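Local coordinates for GAF domain/HD domain protein (Geobacter sulfurreducens, PDB 3EEA) that is of unknown function in detail, its crystallised part being a GAF domain, while the full-length protein, which also has an HD domain, may act as a phosphatase, at residues Lys102-Met114 against Val124-Ser136. Sequence-based numbering, arbitrary orientation.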
loop_
_atom_site.group_PDB
_atom_site.type_symbol
_atom_site.label_atom_id
_atom_site.label_comp_id
_atom_site.label_asym_id
_atom_site.label_seq_id
_atom_site.Cartn_x
_atom_site.Cartn_y
_atom_site.Cartn_z
ATOM N N LYS A 102 -5.850 -26.681 17.181
ATOM C CA LYS A 102 -5.004 -27.715 16.628
ATOM C C LYS A 102 -4.421 -27.242 15.325
ATOM O O LYS A 102 -3.212 -27.355 15.118
ATOM C CB LYS A 102 -5.771 -29.021 16.432
ATOM C CG LYS A 102 -6.152 -29.707 17.735
ATOM C CD LYS A 102 -6.588 -31.164 17.509
ATOM C CE LYS A 102 -7.943 -31.285 16.756
ATOM N NZ LYS A 102 -9.147 -30.899 17.576
ATOM N N LEU A 103 -5.272 -26.687 14.471
ATOM C CA LEU A 103 -4.832 -26.218 13.169
ATOM C C LEU A 103 -3.708 -25.177 13.284
ATOM O O LEU A 103 -2.752 -25.238 12.520
ATOM C CB LEU A 103 -6.011 -25.670 12.341
ATOM C CG LEU A 103 -6.704 -26.695 11.442
ATOM C CD1 LEU A 103 -6.757 -28.085 12.088
ATOM C CD2 LEU A 103 -8.097 -26.178 11.018
ATOM N N LEU A 104 -3.810 -24.295 14.273
ATOM C CA LEU A 104 -2.946 -23.102 14.403
ATOM C C LEU A 104 -1.879 -23.240 15.496
ATOM O O LEU A 104 -1.216 -22.255 15.862
ATOM C CB LEU A 104 -3.830 -21.882 14.703
ATOM C CG LEU A 104 -5.031 -21.632 13.768
ATOM C CD1 LEU A 104 -5.900 -20.457 14.281
ATOM C CD2 LEU A 104 -4.515 -21.371 12.339
ATOM N N ARG A 105 -1.705 -24.452 16.021
ATOM C CA ARG A 105 -0.870 -24.659 17.215
ATOM C C ARG A 105 0.607 -24.229 17.043
ATOM O O ARG A 105 1.232 -23.811 18.001
ATOM C CB ARG A 105 -0.925 -26.128 17.655
ATOM C CG ARG A 105 0.030 -27.039 16.892
ATOM C CD ARG A 105 -0.406 -28.483 16.896
ATOM N NE ARG A 105 0.467 -29.239 16.014
ATOM C CZ ARG A 105 0.280 -29.422 14.707
ATOM N NH1 ARG A 105 -0.776 -28.910 14.066
ATOM N NH2 ARG A 105 1.163 -30.140 14.029
ATOM N N ASN A 106 1.149 -24.327 15.831
ATOM C CA ASN A 106 2.545 -23.938 15.573
ATOM C C ASN A 106 2.737 -22.490 15.147
ATOM O O ASN A 106 3.850 -22.108 14.683
ATOM C CB ASN A 106 3.163 -24.819 14.476
ATOM C CG ASN A 106 3.530 -26.212 14.964
ATOM O OD1 ASN A 106 3.633 -27.147 14.153
ATOM N ND2 ASN A 106 3.723 -26.365 16.273
ATOM N N LEU A 107 1.676 -21.682 15.277
ATOM C CA LEU A 107 1.634 -20.360 14.630
ATOM C C LEU A 107 1.394 -19.189 15.589
ATOM O O LEU A 107 0.774 -19.361 16.622
ATOM C CB LEU A 107 0.559 -20.388 13.523
ATOM C CG LEU A 107 0.665 -21.421 12.392
ATOM C CD1 LEU A 107 -0.604 -21.445 11.489
ATOM C CD2 LEU A 107 1.863 -21.229 11.483
ATOM N N CYS A 108 1.980 -18.031 15.271
ATOM C CA CYS A 108 1.629 -16.753 15.860
ATOM C C CYS A 108 0.592 -16.180 14.868
ATOM O O CYS A 108 0.888 -16.142 13.670
ATOM C CB CYS A 108 2.879 -15.860 15.915
ATOM S SG CYS A 108 2.477 -14.140 16.335
ATOM N N VAL A 109 -0.592 -15.766 15.340
ATOM C CA VAL A 109 -1.665 -15.284 14.414
ATOM C C VAL A 109 -2.129 -13.877 14.745
ATOM O O VAL A 109 -2.480 -13.562 15.883
ATOM C CB VAL A 109 -2.867 -16.234 14.313
ATOM C CG1 VAL A 109 -3.921 -15.649 13.318
ATOM C CG2 VAL A 109 -2.413 -17.678 13.930
ATOM N N LEU A 110 -2.032 -13.010 13.741
ATOM C CA LEU A 110 -2.480 -11.668 13.854
ATOM C C LEU A 110 -3.814 -11.543 13.102
ATOM O O LEU A 110 -3.893 -11.910 11.931
ATOM C CB LEU A 110 -1.450 -10.727 13.282
ATOM C CG LEU A 110 -1.816 -9.272 13.176
ATOM C CD1 LEU A 110 -1.887 -8.607 14.559
ATOM C CD2 LEU A 110 -0.798 -8.545 12.262
ATOM N N ALA A 111 -4.824 -11.030 13.786
ATOM C CA ALA A 111 -6.184 -10.833 13.233
ATOM C C ALA A 111 -6.459 -9.331 13.110
ATOM O O ALA A 111 -6.538 -8.631 14.122
ATOM C CB ALA A 111 -7.189 -11.472 14.170
ATOM N N VAL A 112 -6.596 -8.838 11.890
ATOM C CA VAL A 112 -6.788 -7.426 11.627
ATOM C C VAL A 112 -8.144 -7.211 10.939
ATOM O O VAL A 112 -8.372 -7.669 9.796
ATOM C CB VAL A 112 -5.676 -6.833 10.775
ATOM C CG1 VAL A 112 -5.932 -5.343 10.546
ATOM C CG2 VAL A 112 -4.307 -7.047 11.455
ATOM N N PRO A 113 -9.052 -6.488 11.620
ATOM C CA PRO A 113 -10.364 -6.284 11.003
ATOM C C PRO A 113 -10.238 -5.294 9.882
ATOM O O PRO A 113 -9.406 -4.382 9.974
ATOM C CB PRO A 113 -11.226 -5.677 12.112
ATOM C CG PRO A 113 -10.298 -5.149 13.103
ATOM C CD PRO A 113 -8.985 -5.966 12.999
ATOM N N MET A 114 -11.017 -5.497 8.823
ATOM C CA MET A 114 -11.149 -4.485 7.738
ATOM C C MET A 114 -12.255 -3.535 8.194
ATOM O O MET A 114 -13.429 -3.902 8.253
ATOM C CB MET A 114 -11.497 -5.155 6.408
ATOM C CG MET A 114 -10.499 -6.193 5.915
ATOM S SD MET A 114 -11.017 -7.039 4.330
ATOM C CE MET A 114 -11.566 -5.609 3.461
ATOM N N VAL A 124 -8.438 -9.772 7.947
ATOM C CA VAL A 124 -7.194 -10.313 7.372
ATOM C C VAL A 124 -6.466 -11.020 8.496
ATOM O O VAL A 124 -6.153 -10.397 9.536
ATOM C CB VAL A 124 -6.308 -9.192 6.791
ATOM C CG1 VAL A 124 -4.978 -9.736 6.232
ATOM C CG2 VAL A 124 -7.069 -8.428 5.707
ATOM N N PHE A 125 -6.192 -12.305 8.313
ATOM C CA PHE A 125 -5.384 -13.053 9.264
ATOM C C PHE A 125 -4.005 -13.360 8.656
ATOM O O PHE A 125 -3.893 -13.738 7.474
ATOM C CB PHE A 125 -6.073 -14.321 9.607
ATOM C CG PHE A 125 -7.481 -14.128 10.147
ATOM C CD1 PHE A 125 -7.679 -13.845 11.482
ATOM C CD2 PHE A 125 -8.587 -14.160 9.296
ATOM C CE1 PHE A 125 -8.979 -13.665 11.979
ATOM C CE2 PHE A 125 -9.892 -13.986 9.779
ATOM C CZ PHE A 125 -10.078 -13.710 11.118
ATOM N N MET A 126 -2.973 -13.154 9.441
ATOM C CA MET A 126 -1.580 -13.342 9.010
ATOM C C MET A 126 -0.935 -14.239 10.028
ATOM O O MET A 126 -1.220 -14.115 11.205
ATOM C CB MET A 126 -0.866 -12.013 8.937
ATOM C CG MET A 126 -1.481 -11.120 7.790
ATOM S SD MET A 126 -0.687 -9.536 7.643
ATOM C CE MET A 126 0.914 -9.947 7.095
ATOM N N ALA A 127 -0.114 -15.180 9.551
ATOM C CA ALA A 127 0.465 -16.193 10.416
ATOM C C ALA A 127 1.939 -16.352 10.108
ATOM O O ALA A 127 2.350 -16.251 8.956
ATOM C CB ALA A 127 -0.255 -17.563 10.207
ATOM N N ARG A 128 2.695 -16.615 11.149
ATOM C CA ARG A 128 4.005 -17.234 11.000
ATOM C C ARG A 128 4.296 -18.215 12.144
ATOM O O ARG A 128 3.576 -18.248 13.170
ATOM C CB ARG A 128 5.115 -16.211 10.754
ATOM C CG ARG A 128 5.175 -15.125 11.595
ATOM C CD ARG A 128 6.064 -14.050 10.942
ATOM N NE ARG A 128 6.517 -13.172 11.958
ATOM C CZ ARG A 128 6.898 -11.899 11.846
ATOM N NH1 ARG A 128 7.244 -11.313 12.961
ATOM N NH2 ARG A 128 6.914 -11.212 10.722
ATOM N N THR A 129 5.304 -19.073 11.938
ATOM C CA THR A 129 5.551 -20.134 12.907
ATOM C C THR A 129 6.058 -19.497 14.153
ATOM O O THR A 129 6.718 -18.458 14.087
ATOM C CB THR A 129 6.521 -21.196 12.375
ATOM O OG1 THR A 129 7.695 -20.552 11.870
ATOM C CG2 THR A 129 5.836 -21.979 11.240
ATOM N N ARG A 130 5.721 -20.112 15.285
ATOM C CA ARG A 130 5.981 -19.570 16.615
ATOM C C ARG A 130 7.447 -19.543 17.051
ATOM O O ARG A 130 7.750 -18.980 18.099
ATOM C CB ARG A 130 5.230 -20.383 17.676
ATOM C CG ARG A 130 3.735 -20.282 17.613
ATOM C CD ARG A 130 3.109 -21.080 18.746
ATOM N NE ARG A 130 3.281 -20.373 20.016
ATOM C CZ ARG A 130 3.944 -20.817 21.083
ATOM N NH1 ARG A 130 4.527 -22.000 21.100
ATOM N NH2 ARG A 130 4.015 -20.045 22.160
ATOM N N ASP A 131 8.329 -20.181 16.301
ATOM C CA ASP A 131 9.777 -20.092 16.593
ATOM C C ASP A 131 10.367 -18.764 16.067
ATOM O O ASP A 131 11.471 -18.391 16.442
ATOM C CB ASP A 131 10.545 -21.305 16.042
ATOM C CG ASP A 131 10.272 -21.554 14.588
ATOM O OD1 ASP A 131 9.236 -21.067 14.107
ATOM O OD2 ASP A 131 11.056 -22.254 13.927
ATOM N N ASN A 132 9.610 -18.057 15.226
ATOM C CA ASN A 132 9.934 -16.701 14.791
ATOM C C ASN A 132 9.417 -15.676 15.779
ATOM O O ASN A 132 8.515 -15.963 16.546
ATOM C CB ASN A 132 9.299 -16.410 13.432
ATOM C CG ASN A 132 9.935 -17.200 12.319
ATOM O OD1 ASN A 132 11.101 -16.988 11.991
ATOM N ND2 ASN A 132 9.178 -18.124 11.733
ATOM N N PRO A 133 9.996 -14.467 15.782
ATOM C CA PRO A 133 9.446 -13.451 16.687
ATOM C C PRO A 133 8.018 -13.140 16.297
ATOM O O PRO A 133 7.692 -13.237 15.108
ATOM C CB PRO A 133 10.311 -12.226 16.416
ATOM C CG PRO A 133 11.562 -12.759 15.773
ATOM C CD PRO A 133 11.147 -13.962 15.009
ATOM N N PRO A 134 7.165 -12.831 17.278
ATOM C CA PRO A 134 5.807 -12.388 16.956
ATOM C C PRO A 134 5.807 -11.109 16.105
ATOM O O PRO A 134 6.824 -10.374 16.045
ATOM C CB PRO A 134 5.161 -12.123 18.334
ATOM C CG PRO A 134 6.275 -12.041 19.287
ATOM C CD PRO A 134 7.462 -12.755 18.721
ATOM N N PHE A 135 4.693 -10.836 15.438
ATOM C CA PHE A 135 4.565 -9.571 14.730
ATOM C C PHE A 135 4.793 -8.415 15.717
ATOM O O PHE A 135 4.175 -8.377 16.795
ATOM C CB PHE A 135 3.215 -9.448 14.054
ATOM C CG PHE A 135 2.936 -10.524 13.013
ATOM C CD1 PHE A 135 3.433 -10.431 11.731
ATOM C CD2 PHE A 135 2.195 -11.633 13.353
ATOM C CE1 PHE A 135 3.155 -11.417 10.804
ATOM C CE2 PHE A 135 1.923 -12.637 12.433
ATOM C CZ PHE A 135 2.384 -12.517 11.157
ATOM N N SER A 136 5.691 -7.518 15.346
ATOM C CA SER A 136 6.067 -6.312 16.147
ATOM C C SER A 136 5.040 -5.180 15.972
ATOM O O SER A 136 4.210 -5.181 15.038
ATOM C CB SER A 136 7.436 -5.825 15.721
ATOM O OG SER A 136 7.471 -5.275 14.390
#
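C108 and F135 meet because of their first torsions: SG stands anti to the backbone N (chi1 169°), while F135 CG, anti to its own carbonyl carbon (chi1 -61°), places the ring so that CD2 comes to 3.9 Å from C108 SG in an oblique sulfur-aromatic contact. The same ring atom touches L110 CB, and L110 CD2 lies over one ring face near its rim. On the opposite face R128 NE lies near the ring rim, with F135 CD1 over the centre of the guanidinium, whose orientation is fixed by NH1 donating to P133 O at 2.9 Å and pairing with E139 in a salt bridge, and by NH2 reaching K30 O. Beneath these side chains six backbone hydrogen bonds join the strands in an antiparallel ladder from C108–R128 to V112–V124. On the other face of the sheet, A111 CB packs 3.6 Å from F125 CE1, and A127 CB meets L107 CD1. Where one strand begins and the other ends, R130 N donates to N106 O at 2.8 Å. T129 CG2 touches L107 CD2 at 4.1 Å, and its OG1 donates to the syn lone pair of D131 OD1; a valine here would probably leave that carboxylate without its hydroxyl partner and the turn less firmly held. L103, L107 and F125 also line a pocket holding a polyether, probably from the crystallisation liquor, so this antiparallel hairpin combines a central piece of the GAF-domain sheet with part of that pocket's wall.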